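Local structure of cell division inhibitor SulA (Pseudomonas aeruginosa, 1OFU) at residues A2-L7 with A97-L102; E77-R80 with T86-S89; R25-E30 with R34-I39; H15-L20 with H47-R52; A40-L45 with V88-P93. The protein probably inhibits cell division during the SOS response by binding FtsZ one to one and preventing its polymerization into the Z ring. One frame throughout, in Å; residues are numbered along the deposited sequence.

Interaction 1 of 5, residues A2-L7 with A97-L102; sequences AAFSEL and AARKQL
Phe4 and Glu6, two residues apart on strand 4-10 and so facing the same way, share one long partner from helix 96-109, Arg99. The apolar part is a CH-pi contact: Arg99 CG lies 4.0 Å from the centroid of the Phe4 ring, 29° off its normal. Farther along the arginine, NE passes 3.4 Å from Phe4 CE2, with the guanidinium plane turned steeply against the ring. Farther along the helix, Leu102 CD1 approaches the ring obliquely, 3.5 Å from Phe4 CE1, one methyl of the branched leucine packing from the same side as the arginine.

The polar part is a salt bridge. Because its chain is extended from CG to NE, Arg99 carries NH1 past the ring to 2.7 Å from Glu6 OE1. The bond is bent (144° at the hydrogen); the acceptor lies close to the guanidinium plane, while NH1 meets it on the syn side but well out of the carboxylate plane, the two planes being almost perpendicular. Both ions have further partners: Arg99 NH2 holds Leu94 O, while the buried carboxylate also receives Arg117 and Asn115.

Those two residues belong to the adjacent strand 112-118, and Leu102 also touches helix 68-80. At Glu6 and Leu7 a strand of the second subunit pairs antiparallel, carrying the sheet across the interface.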
# COMPACT_ATOMS: atom_id res chain seq x y z
N ALA D 2 20.67 -1.46 7.42
CA ALA D 2 20.27 -2.85 7.23
C ALA D 2 20.21 -3.53 8.59
O ALA D 2 21.15 -3.43 9.38
CB ALA D 2 21.28 -3.56 6.33
N ALA D 3 19.11 -4.21 8.87
CA ALA D 3 18.96 -4.88 10.16
C ALA D 3 17.80 -5.87 10.19
O ALA D 3 17.21 -6.20 9.17
CB ALA D 3 18.78 -3.84 11.26
N PHE D 4 17.49 -6.33 11.40
CA PHE D 4 16.42 -7.29 11.63
C PHE D 4 15.20 -6.60 12.24
O PHE D 4 15.31 -5.80 13.16
CB PHE D 4 16.90 -8.39 12.58
CG PHE D 4 15.83 -9.36 12.98
CD1 PHE D 4 15.55 -10.48 12.20
CD2 PHE D 4 15.09 -9.17 14.15
CE1 PHE D 4 14.56 -11.39 12.56
CE2 PHE D 4 14.09 -10.07 14.53
CZ PHE D 4 13.83 -11.19 13.74
N SER D 5 14.03 -6.94 11.71
CA SER D 5 12.77 -6.42 12.20
C SER D 5 11.84 -7.62 12.31
O SER D 5 12.09 -8.66 11.70
CB SER D 5 12.17 -5.41 11.23
OG SER D 5 13.06 -4.33 10.99
N GLU D 6 10.79 -7.49 13.10
CA GLU D 6 9.85 -8.58 13.23
C GLU D 6 8.45 -8.03 13.32
O GLU D 6 8.18 -7.07 14.05
CB GLU D 6 10.16 -9.43 14.46
CG GLU D 6 9.20 -10.61 14.61
CD GLU D 6 9.63 -11.58 15.68
OE1 GLU D 6 9.65 -11.20 16.87
OE2 GLU D 6 9.96 -12.74 15.33
N LEU D 7 7.56 -8.64 12.54
CA LEU D 7 6.17 -8.23 12.52
C LEU D 7 5.31 -9.38 12.98
O LEU D 7 5.41 -10.50 12.47
CB LEU D 7 5.79 -7.80 11.10
CG LEU D 7 4.33 -7.35 10.93
CD1 LEU D 7 4.23 -6.36 9.79
CD2 LEU D 7 3.45 -8.55 10.68
N ALA D 97 19.81 -15.89 19.17
CA ALA D 97 20.95 -16.28 18.34
C ALA D 97 20.54 -16.21 16.87
O ALA D 97 21.23 -15.60 16.05
CB ALA D 97 21.39 -17.69 18.69
N ALA D 98 19.42 -16.85 16.54
CA ALA D 98 18.91 -16.86 15.17
C ALA D 98 18.72 -15.42 14.67
O ALA D 98 19.05 -15.11 13.53
CB ALA D 98 17.59 -17.62 15.11
N ARG D 99 18.20 -14.56 15.54
CA ARG D 99 17.98 -13.16 15.19
C ARG D 99 19.31 -12.48 14.88
O ARG D 99 19.41 -11.65 13.98
CB ARG D 99 17.30 -12.40 16.33
CG ARG D 99 15.81 -12.64 16.46
CD ARG D 99 15.20 -11.65 17.45
NE ARG D 99 13.74 -11.70 17.44
CZ ARG D 99 13.02 -12.76 17.82
NH1 ARG D 99 11.70 -12.71 17.78
NH2 ARG D 99 13.63 -13.85 18.25
N LYS D 100 20.33 -12.82 15.66
CA LYS D 100 21.65 -12.24 15.46
C LYS D 100 22.19 -12.74 14.12
O LYS D 100 22.75 -11.96 13.34
CB LYS D 100 22.59 -12.66 16.60
CG LYS D 100 23.93 -11.94 16.58
CD LYS D 100 23.77 -10.43 16.73
CE LYS D 100 25.12 -9.73 16.73
NZ LYS D 100 24.97 -8.26 16.93
N GLN D 101 22.02 -14.03 13.87
CA GLN D 101 22.48 -14.65 12.63
C GLN D 101 21.82 -13.95 11.44
O GLN D 101 22.50 -13.58 10.48
CB GLN D 101 22.10 -16.14 12.62
CG GLN D 101 22.95 -16.99 11.69
CD GLN D 101 22.47 -18.43 11.61
OE1 GLN D 101 22.12 -19.04 12.62
NE2 GLN D 101 22.48 -18.99 10.40
N LEU D 102 20.51 -13.75 11.52
CA LEU D 102 19.77 -13.08 10.46
C LEU D 102 20.25 -11.64 10.30
O LEU D 102 20.38 -11.13 9.19
CB LEU D 102 18.26 -13.07 10.76
CG LEU D 102 17.51 -14.41 10.66
CD1 LEU D 102 16.05 -14.22 11.03
CD2 LEU D 102 17.64 -14.95 9.25

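Interaction 2 of 5, residues E77-R80 with T86-S89; sequences EALR and TVVS
A helix-to-strand unit of the parallel alpha/beta fold is closed here: Ala78 and Leu79, in the last turn of helix 68-80, settle on Val87 of strand 84-89, which follows after a short turn. Residues 78-83 are also part of an FtsZ-binding region, so the packing probably helps to hold the start of that region against the sheet.

Val87 carries the strand's side of the contact, and its CG2 does most of the touching. With CG1 anti to the backbone N (chi1 175°), CG2 stands beside that nitrogen and projects between the two helix residues. Leu79 reaches it obliquely with one branch, CD2 coming to 3.5 Å from Val87 CG2 and equally close to Val87 CB, while Leu79 CG backs the same methyl at 3.6 Å. Ala78 offers a bare CB, 4.0 Å from Val87 CG2; the short alanine side chain suits a place where the helix backbone itself comes near the valine, Ala78 C being as close to CG2 as its CB is. A beta-branched valine suits the extended chain and presents a broad, rigid surface. The helix keeps its charges off this interface: Glu77 OE1 and Arg80 NH2 form a salt bridge of 2.7 Å within the same turn.

Around this buried spot, Ala78 and Val87 both touch Ile39 of strand 35-39, Leu79 leans on Leu102, Ala105 and Ala106 of helix 96-109, and the backbone of Val87 pairs with strand 112-118.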
# COMPACT_ATOMS: atom_id res chain seq x y z
N GLU D 77 21.24 -17.10 4.02
CA GLU D 77 21.94 -17.21 2.75
C GLU D 77 21.45 -16.18 1.74
O GLU D 77 22.26 -15.48 1.12
CB GLU D 77 21.77 -18.63 2.19
CG GLU D 77 22.88 -19.03 1.24
CD GLU D 77 24.25 -18.94 1.89
OE1 GLU D 77 24.47 -19.64 2.89
OE2 GLU D 77 25.10 -18.16 1.39
N ALA D 78 20.14 -16.09 1.57
CA ALA D 78 19.55 -15.13 0.64
C ALA D 78 19.90 -13.70 1.03
O ALA D 78 20.08 -12.83 0.17
CB ALA D 78 18.03 -15.32 0.59
N LEU D 79 19.98 -13.44 2.33
CA LEU D 79 20.33 -12.10 2.82
C LEU D 79 21.80 -11.87 2.49
O LEU D 79 22.18 -10.85 1.91
CB LEU D 79 20.14 -12.02 4.33
CG LEU D 79 18.69 -11.94 4.84
CD1 LEU D 79 18.62 -12.42 6.28
CD2 LEU D 79 18.20 -10.51 4.72
N ARG D 80 22.61 -12.84 2.88
CA ARG D 80 24.05 -12.84 2.68
C ARG D 80 24.44 -12.52 1.23
O ARG D 80 25.28 -11.65 0.98
CB ARG D 80 24.59 -14.21 3.09
CG ARG D 80 26.07 -14.33 3.28
CD ARG D 80 26.34 -15.70 3.88
NE ARG D 80 25.62 -15.85 5.14
CZ ARG D 80 25.15 -17.01 5.61
NH1 ARG D 80 24.51 -17.04 6.77
NH2 ARG D 80 25.30 -18.12 4.91
N THR D 86 14.92 -7.16 0.56
CA THR D 86 14.26 -7.68 1.76
C THR D 86 14.04 -9.18 1.68
O THR D 86 13.56 -9.69 0.67
CB THR D 86 12.87 -7.04 1.98
OG1 THR D 86 12.96 -5.63 1.80
CG2 THR D 86 12.36 -7.33 3.38
N VAL D 87 14.38 -9.89 2.75
CA VAL D 87 14.17 -11.32 2.82
C VAL D 87 13.17 -11.52 3.95
O VAL D 87 13.45 -11.18 5.10
CB VAL D 87 15.46 -12.10 3.14
CG1 VAL D 87 15.13 -13.57 3.33
CG2 VAL D 87 16.47 -11.94 2.02
N VAL D 88 12.00 -12.06 3.62
CA VAL D 88 10.95 -12.27 4.60
C VAL D 88 10.86 -13.71 5.08
O VAL D 88 10.60 -14.63 4.29
CB VAL D 88 9.57 -11.86 4.03
CG1 VAL D 88 8.50 -11.95 5.13
CG2 VAL D 88 9.64 -10.45 3.46
N SER D 89 11.04 -13.89 6.38
CA SER D 89 10.99 -15.20 7.01
C SER D 89 9.71 -15.32 7.81
O SER D 89 9.08 -14.31 8.17
CB SER D 89 12.18 -15.37 7.96
OG SER D 89 13.39 -15.04 7.32

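Interaction 3 of 5, residues R25-E30 with R34-I39; sequences RELSEE and RWLTLI
Leu36 pushes its CD2 methyl against the backbone of helix 13-28, overlapping Ser28 and the neighbouring Leu27. The closest approach is to a main-chain atom, Ser28 N, 3.6 Å from Leu36 CD2, with Ser28 CA just behind. Leu27 CB completes the seat, 3.9 Å from the same methyl, and Leu36 CD1 brushes that CB too. Leucine suits the strand position because its CG lies roughly anti to the backbone N (chi1 162°), which throws the forked end outward to the helix.

On the helix the small serine suits the place where the methyl meets the backbone, and it also disposes of its own hydroxyl. Ser28 OG donates to Arg25 O, one turn back, at 2.6 Å; it approaches the carbonyl at 128° and is tilted 22° from its plane. Ser28 OG is also hydrogen-bonded to Asn56 N, so the buried hydroxyl is satisfied twice and is turned away from Leu36.

Strand 35-39 runs between strands 84-89 and 60-63 in the parallel sheet. Leu36 and Leu38 belong to the face of the sheet under helix 13-28, whereas Ile39 packs on helix 68-80 across the sheet, and Ser28 touches Ile60 and Leu55 at its side.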
# COMPACT_ATOMS: atom_id res chain seq x y z
N ARG D 25 2.75 -6.04 -0.55
CA ARG D 25 2.48 -5.32 -1.79
C ARG D 25 3.48 -4.16 -1.91
O ARG D 25 4.15 -4.01 -2.92
CB ARG D 25 1.03 -4.83 -1.76
CG ARG D 25 0.49 -4.17 -3.01
CD ARG D 25 -1.03 -4.36 -3.08
NE ARG D 25 -1.71 -4.04 -1.82
CZ ARG D 25 -2.65 -4.80 -1.25
NH1 ARG D 25 -3.20 -4.42 -0.10
NH2 ARG D 25 -3.04 -5.94 -1.80
N GLU D 26 3.58 -3.37 -0.85
CA GLU D 26 4.49 -2.23 -0.80
C GLU D 26 5.93 -2.70 -1.00
O GLU D 26 6.67 -2.14 -1.82
CB GLU D 26 4.35 -1.52 0.55
CG GLU D 26 5.31 -0.36 0.77
CD GLU D 26 4.82 0.94 0.16
OE1 GLU D 26 5.58 1.93 0.20
OE2 GLU D 26 3.68 0.98 -0.35
N LEU D 27 6.33 -3.71 -0.25
CA LEU D 27 7.68 -4.24 -0.36
C LEU D 27 8.00 -4.71 -1.79
O LEU D 27 9.10 -4.48 -2.29
CB LEU D 27 7.88 -5.41 0.61
CG LEU D 27 8.04 -5.01 2.07
CD1 LEU D 27 8.14 -6.27 2.92
CD2 LEU D 27 9.28 -4.14 2.23
N SER D 28 7.04 -5.34 -2.44
CA SER D 28 7.27 -5.83 -3.79
C SER D 28 7.56 -4.71 -4.78
O SER D 28 8.08 -4.96 -5.87
CB SER D 28 6.08 -6.66 -4.28
OG SER D 28 4.97 -5.84 -4.60
N GLU D 29 7.24 -3.48 -4.40
CA GLU D 29 7.46 -2.33 -5.29
C GLU D 29 8.66 -1.46 -4.90
O GLU D 29 8.85 -0.39 -5.46
CB GLU D 29 6.21 -1.44 -5.32
CG GLU D 29 4.92 -2.13 -5.79
CD GLU D 29 4.90 -2.42 -7.28
OE1 GLU D 29 5.81 -1.95 -8.01
OE2 GLU D 29 3.96 -3.10 -7.74
N GLU D 30 9.46 -1.93 -3.94
CA GLU D 30 10.62 -1.16 -3.48
C GLU D 30 11.49 -0.54 -4.57
O GLU D 30 11.79 -1.17 -5.58
CB GLU D 30 11.49 -2.02 -2.56
CG GLU D 30 11.10 -1.93 -1.10
CD GLU D 30 11.28 -0.53 -0.53
OE1 GLU D 30 10.84 -0.28 0.61
OE2 GLU D 30 11.88 0.33 -1.22
N ARG D 34 16.11 -4.66 -6.53
CA ARG D 34 16.46 -6.02 -6.14
C ARG D 34 15.18 -6.79 -5.85
O ARG D 34 14.08 -6.24 -5.90
CB ARG D 34 17.36 -6.01 -4.91
CG ARG D 34 18.79 -5.60 -5.21
CD ARG D 34 19.69 -5.82 -4.00
NE ARG D 34 19.41 -4.85 -2.94
CZ ARG D 34 20.01 -4.86 -1.75
NH1 ARG D 34 19.71 -3.94 -0.85
NH2 ARG D 34 20.91 -5.80 -1.47
N TRP D 35 15.34 -8.07 -5.52
CA TRP D 35 14.19 -8.92 -5.25
C TRP D 35 13.61 -8.74 -3.86
O TRP D 35 14.26 -8.26 -2.94
CB TRP D 35 14.56 -10.41 -5.32
CG TRP D 35 15.04 -10.97 -6.61
CD1 TRP D 35 16.30 -11.44 -6.88
CD2 TRP D 35 14.25 -11.25 -7.77
NE1 TRP D 35 16.33 -12.01 -8.13
CE2 TRP D 35 15.09 -11.91 -8.69
CE3 TRP D 35 12.91 -11.02 -8.11
CZ2 TRP D 35 14.63 -12.34 -9.94
CZ3 TRP D 35 12.46 -11.46 -9.35
CH2 TRP D 35 13.31 -12.11 -10.25
N LEU D 36 12.36 -9.18 -3.75
CA LEU D 36 11.66 -9.25 -2.49
C LEU D 36 11.68 -10.78 -2.39
O LEU D 36 11.09 -11.46 -3.23
CB LEU D 36 10.21 -8.77 -2.59
CG LEU D 36 9.36 -9.26 -1.40
CD1 LEU D 36 10.02 -8.83 -0.10
CD2 LEU D 36 7.94 -8.74 -1.50
N THR D 37 12.40 -11.33 -1.42
CA THR D 37 12.44 -12.78 -1.30
C THR D 37 11.67 -13.24 -0.09
O THR D 37 11.91 -12.78 1.03
CB THR D 37 13.88 -13.29 -1.22
OG1 THR D 37 14.55 -12.97 -2.44
CG2 THR D 37 13.91 -14.80 -1.03
N LEU D 38 10.72 -14.15 -0.33
CA LEU D 38 9.89 -14.72 0.72
C LEU D 38 10.41 -16.13 0.95
O LEU D 38 10.53 -16.92 0.00
CB LEU D 38 8.43 -14.76 0.26
CG LEU D 38 7.81 -13.48 -0.31
CD1 LEU D 38 6.33 -13.74 -0.62
CD2 LEU D 38 7.95 -12.34 0.68
N ILE D 39 10.73 -16.47 2.19
CA ILE D 39 11.24 -17.80 2.48
C ILE D 39 10.34 -18.69 3.31
O ILE D 39 10.03 -18.39 4.47
CB ILE D 39 12.63 -17.70 3.13
CG1 ILE D 39 13.60 -17.09 2.11
CG2 ILE D 39 13.09 -19.08 3.60
CD1 ILE D 39 15.04 -17.11 2.51

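Interaction 4 of 5, residues H15-L20 with H47-R52; sequences HCLTLL and HEWLRR
The closest atom to the Trp49 indole among residues 15-20 of helix 13-28 is not a methyl but a main-chain oxygen: Leu17 O lies 3.4 Å from Trp49 CZ2, near the ring plane, at the edge of the six-membered ring. The two helices stand well apart here, with the CA atoms of Leu17 and Trp49 9.5 Å from each other, and the long, flat tryptophan side chain spans the gap. Trp49 has CG anti to its own nitrogen (chi1 -178°), and the indole is thereby carried out from helix 47-52 to the facing one.

Leucines one turn apart receive it. Leu17 CD2 sits above one face of the indole toward its rim and comes to 4.2 Å from Trp49 CZ2. Leu20 is looser, its CD2 4.4 Å from Trp49 CH2 and approaching obliquely. Within its own helix the indole edge also lies against Leu50 CG, and Ala21 and Leu24 of helix 13-28 extend the apolar seat beyond Leu17 and Leu20.

The charged residues of helix 47-52 point elsewhere. Glu48 OE2 forms a salt bridge with Arg51 NH1 (2.6 Å), whose hydrogen-bond geometry is weak, and Arg51 NH2 is hydrogen-bonded to the backbone of a chain of another protein.

Cohesion therefore rests mainly on dispersion between the indole and aliphatic carbons. The aromatic C-H edge, slightly positive, probably adds a modest electrostatic attraction to Leu17 O.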
# COMPACT_ATOMS: atom_id res chain seq x y z
N HIS D 15 -8.08 -12.08 8.94
CA HIS D 15 -7.70 -10.70 9.26
C HIS D 15 -6.19 -10.53 9.20
O HIS D 15 -5.68 -9.53 8.70
CB HIS D 15 -8.20 -10.31 10.66
CG HIS D 15 -9.68 -10.23 10.78
ND1 HIS D 15 -10.31 -9.62 11.85
CD2 HIS D 15 -10.67 -10.69 9.98
CE1 HIS D 15 -11.62 -9.71 11.69
NE2 HIS D 15 -11.87 -10.35 10.57
N CYS D 16 -5.46 -11.51 9.73
CA CYS D 16 -4.01 -11.44 9.71
C CYS D 16 -3.49 -11.38 8.27
O CYS D 16 -2.55 -10.65 7.97
CB CYS D 16 -3.41 -12.64 10.45
SG CYS D 16 -3.80 -12.71 12.23
N LEU D 17 -4.12 -12.14 7.38
CA LEU D 17 -3.72 -12.15 5.97
C LEU D 17 -3.98 -10.82 5.26
O LEU D 17 -3.11 -10.31 4.57
CB LEU D 17 -4.45 -13.26 5.20
CG LEU D 17 -3.96 -14.69 5.40
CD1 LEU D 17 -4.94 -15.67 4.75
CD2 LEU D 17 -2.56 -14.84 4.81
N THR D 18 -5.18 -10.27 5.43
CA THR D 18 -5.51 -9.02 4.78
C THR D 18 -4.68 -7.84 5.31
O THR D 18 -4.42 -6.88 4.59
CB THR D 18 -7.03 -8.71 4.92
OG1 THR D 18 -7.42 -7.80 3.89
CG2 THR D 18 -7.35 -8.09 6.27
N LEU D 19 -4.25 -7.92 6.57
CA LEU D 19 -3.41 -6.86 7.13
C LEU D 19 -1.98 -6.98 6.61
O LEU D 19 -1.25 -6.00 6.54
CB LEU D 19 -3.41 -6.93 8.67
CG LEU D 19 -4.66 -6.40 9.38
CD1 LEU D 19 -4.61 -6.76 10.87
CD2 LEU D 19 -4.76 -4.89 9.19
N LEU D 20 -1.59 -8.20 6.24
CA LEU D 20 -0.25 -8.47 5.72
C LEU D 20 -0.07 -7.94 4.30
O LEU D 20 0.96 -7.35 3.97
CB LEU D 20 0.01 -9.98 5.73
CG LEU D 20 1.36 -10.52 5.25
CD1 LEU D 20 2.45 -10.12 6.23
CD2 LEU D 20 1.30 -12.04 5.13
N HIS D 47 0.68 -19.02 -4.49
CA HIS D 47 1.04 -18.12 -5.56
C HIS D 47 -0.20 -17.33 -5.98
O HIS D 47 -0.10 -16.18 -6.40
CB HIS D 47 1.60 -18.90 -6.75
CG HIS D 47 3.02 -19.33 -6.58
ND1 HIS D 47 3.93 -19.34 -7.61
CD2 HIS D 47 3.69 -19.77 -5.49
CE1 HIS D 47 5.10 -19.76 -7.17
NE2 HIS D 47 4.98 -20.03 -5.88
N GLU D 48 -1.37 -17.95 -5.85
CA GLU D 48 -2.61 -17.28 -6.22
C GLU D 48 -2.95 -16.15 -5.26
O GLU D 48 -3.38 -15.08 -5.68
CB GLU D 48 -3.77 -18.28 -6.27
CG GLU D 48 -4.28 -18.52 -7.68
CD GLU D 48 -4.55 -17.22 -8.42
OE1 GLU D 48 -5.43 -16.45 -7.98
OE2 GLU D 48 -3.88 -16.96 -9.45
N TRP D 49 -2.77 -16.39 -3.96
CA TRP D 49 -3.05 -15.36 -2.98
C TRP D 49 -2.14 -14.17 -3.23
O TRP D 49 -2.57 -13.02 -3.21
CB TRP D 49 -2.82 -15.87 -1.55
CG TRP D 49 -3.14 -14.84 -0.50
CD1 TRP D 49 -4.36 -14.61 0.08
CD2 TRP D 49 -2.25 -13.86 0.05
NE1 TRP D 49 -4.28 -13.55 0.95
CE2 TRP D 49 -3.00 -13.07 0.96
CE3 TRP D 49 -0.89 -13.57 -0.14
CZ2 TRP D 49 -2.43 -12.01 1.68
CZ3 TRP D 49 -0.32 -12.51 0.58
CH2 TRP D 49 -1.10 -11.75 1.48
N LEU D 50 -0.86 -14.45 -3.47
CA LEU D 50 0.14 -13.41 -3.71
C LEU D 50 -0.18 -12.57 -4.93
O LEU D 50 0.03 -11.35 -4.93
CB LEU D 50 1.53 -14.05 -3.86
CG LEU D 50 2.08 -14.63 -2.55
CD1 LEU D 50 3.33 -15.45 -2.82
CD2 LEU D 50 2.38 -13.49 -1.58
N ARG D 51 -0.69 -13.21 -5.98
CA ARG D 51 -1.06 -12.48 -7.18
C ARG D 51 -2.31 -11.66 -6.90
O ARG D 51 -2.41 -10.50 -7.32
CB ARG D 51 -1.32 -13.45 -8.34
CG ARG D 51 -0.06 -14.10 -8.90
CD ARG D 51 -0.28 -14.63 -10.31
NE ARG D 51 -1.12 -15.83 -10.35
CZ ARG D 51 -0.73 -17.03 -9.94
NH1 ARG D 51 -1.57 -18.06 -10.02
NH2 ARG D 51 0.49 -17.21 -9.47
N ARG D 52 -3.28 -12.24 -6.18
CA ARG D 52 -4.50 -11.52 -5.85
C ARG D 52 -4.20 -10.37 -4.89
O ARG D 52 -4.91 -9.36 -4.88
CB ARG D 52 -5.55 -12.44 -5.23
CG ARG D 52 -6.19 -13.42 -6.20
CD ARG D 52 -7.59 -13.80 -5.74
NE ARG D 52 -8.26 -14.68 -6.69
CZ ARG D 52 -8.00 -15.98 -6.83
NH1 ARG D 52 -7.07 -16.56 -6.08
NH2 ARG D 52 -8.66 -16.70 -7.73

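Interaction 5 of 5, residues A40-L45 with V88-P93; sequences APPASL and VSWLEP
Trp90 inserts its flat indole like a blade against the loop 40-45, and consecutive prolines form the wall it slides along. Pro41 CB stands over the six-membered ring, 3.6 Å from its centroid and 15° off the normal. Pro42 CD does the same for the five-membered ring at 3.5 Å and 13°, so the two bumps each take one half of the indole, on the same face. Their rigid rings suit this role: each presents a fixed ridge of CH groups, and the pair matches the length of the bicycle. The opposite face is backed by Val88 CG1, so the blade is held on both sides.

Its far corner meets Leu45, whose CD2 comes obliquely from the opposing direction to 3.5 Å from Trp90 CZ2. Near the stem, Ala40 O passes 4.1 Å from Trp90 CB. The loop keeps its curve partly through a bond of its own, Leu45 N to Pro42 O at 2.8 Å, consistent with the turn that directs Leu45 toward the tryptophan. Beyond the loop, Ile116 and Leu38 touch the indole as well.

The hydrogens on carbons next to a proline nitrogen are somewhat polarised, which probably favours Pro42 CD over the electron-rich pyrrole ring. The indole pays for this apolar seat: Trp90 NE1 is buried with no partner in the model, an apparent polar cost, and the contact rests on CH-pi and dispersion.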
# COMPACT_ATOMS: atom_id res chain seq x y z
N ALA D 40 9.92 -19.79 2.69
CA ALA D 40 9.06 -20.77 3.33
C ALA D 40 7.85 -20.16 4.03
O ALA D 40 7.63 -20.38 5.22
CB ALA D 40 9.87 -21.61 4.32
N PRO D 41 7.06 -19.35 3.30
CA PRO D 41 5.88 -18.74 3.92
C PRO D 41 4.84 -19.83 4.18
O PRO D 41 4.92 -20.91 3.60
CB PRO D 41 5.42 -17.75 2.85
CG PRO D 41 5.77 -18.46 1.59
CD PRO D 41 7.17 -18.96 1.89
N PRO D 42 3.87 -19.56 5.06
CA PRO D 42 2.85 -20.57 5.35
C PRO D 42 2.03 -20.97 4.11
O PRO D 42 1.92 -20.21 3.15
CB PRO D 42 2.00 -19.90 6.43
CG PRO D 42 2.15 -18.44 6.13
CD PRO D 42 3.62 -18.32 5.82
N ALA D 43 1.47 -22.18 4.16
CA ALA D 43 0.69 -22.73 3.06
C ALA D 43 -0.37 -21.76 2.58
O ALA D 43 -0.76 -21.77 1.41
CB ALA D 43 0.04 -24.04 3.49
N SER D 44 -0.84 -20.91 3.49
CA SER D 44 -1.85 -19.92 3.16
C SER D 44 -1.39 -18.99 2.03
O SER D 44 -2.19 -18.60 1.17
CB SER D 44 -2.19 -19.10 4.41
OG SER D 44 -3.33 -18.31 4.19
N LEU D 45 -0.11 -18.62 2.03
CA LEU D 45 0.40 -17.73 0.99
C LEU D 45 0.72 -18.47 -0.30
O LEU D 45 1.88 -18.69 -0.63
CB LEU D 45 1.66 -16.99 1.45
CG LEU D 45 1.46 -15.76 2.34
CD1 LEU D 45 0.97 -16.19 3.72
CD2 LEU D 45 2.77 -15.01 2.44
N VAL D 88 12.00 -12.06 3.62
CA VAL D 88 10.95 -12.27 4.60
C VAL D 88 10.86 -13.71 5.08
O VAL D 88 10.60 -14.63 4.29
CB VAL D 88 9.57 -11.86 4.03
CG1 VAL D 88 8.50 -11.95 5.13
CG2 VAL D 88 9.64 -10.45 3.46
N SER D 89 11.04 -13.89 6.38
CA SER D 89 10.99 -15.20 7.01
C SER D 89 9.71 -15.32 7.81
O SER D 89 9.08 -14.31 8.17
CB SER D 89 12.18 -15.37 7.96
OG SER D 89 13.39 -15.04 7.32
N TRP D 90 9.32 -16.56 8.07
CA TRP D 90 8.13 -16.85 8.86
C TRP D 90 8.58 -17.86 9.91
O TRP D 90 8.06 -18.97 9.99
CB TRP D 90 7.03 -17.46 7.98
CG TRP D 90 6.17 -16.44 7.31
CD1 TRP D 90 5.00 -15.91 7.77
CD2 TRP D 90 6.45 -15.79 6.06
NE1 TRP D 90 4.53 -14.96 6.89
CE2 TRP D 90 5.39 -14.88 5.83
CE3 TRP D 90 7.48 -15.90 5.12
CZ2 TRP D 90 5.34 -14.07 4.69
CZ3 TRP D 90 7.43 -15.10 3.99
CH2 TRP D 90 6.37 -14.20 3.78
N LEU D 91 9.57 -17.45 10.70
CA LEU D 91 10.13 -18.31 11.73
C LEU D 91 9.59 -18.09 13.15
O LEU D 91 9.50 -16.96 13.63
CB LEU D 91 11.65 -18.14 11.74
CG LEU D 91 12.34 -18.54 10.43
CD1 LEU D 91 13.81 -18.15 10.47
CD2 LEU D 91 12.18 -20.04 10.22
N GLU D 92 9.22 -19.19 13.80
CA GLU D 92 8.71 -19.16 15.16
C GLU D 92 8.72 -20.60 15.67
O GLU D 92 8.09 -21.48 15.10
CB GLU D 92 7.29 -18.59 15.19
CG GLU D 92 6.27 -19.35 14.37
CD GLU D 92 4.93 -18.64 14.29
OE1 GLU D 92 4.89 -17.50 13.78
OE2 GLU D 92 3.91 -19.21 14.73
N PRO D 93 9.45 -20.85 16.77
CA PRO D 93 10.24 -19.86 17.52
C PRO D 93 11.48 -19.35 16.79
O PRO D 93 11.98 -19.98 15.85
CB PRO D 93 10.62 -20.60 18.80
CG PRO D 93 9.57 -21.68 18.91
CD PRO D 93 9.42 -22.13 17.49

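From the N terminus, residues 2-7 open interaction 1, which closes only at 97-102 and so encloses everything else, joining an outermost strand of the chain to helix 96-109. Residues 15-20 open interaction 4; within its span, interaction 3 closes the short turn from helix 13-28 into strand 35-39. Before 47-52 closes interaction 4, residues 40-45 have already opened interaction 5, so these two cross, and they meet where Leu17 touches Ser44 and Leu45. Interaction 2 begins at 77-80 and ends on strand 84-89, whose last residues, Val88 and Ser89, also begin the closing segment of interaction 5. Hydrogen bonds between strands 35-39 and 84-89 probably link interaction 3 to both.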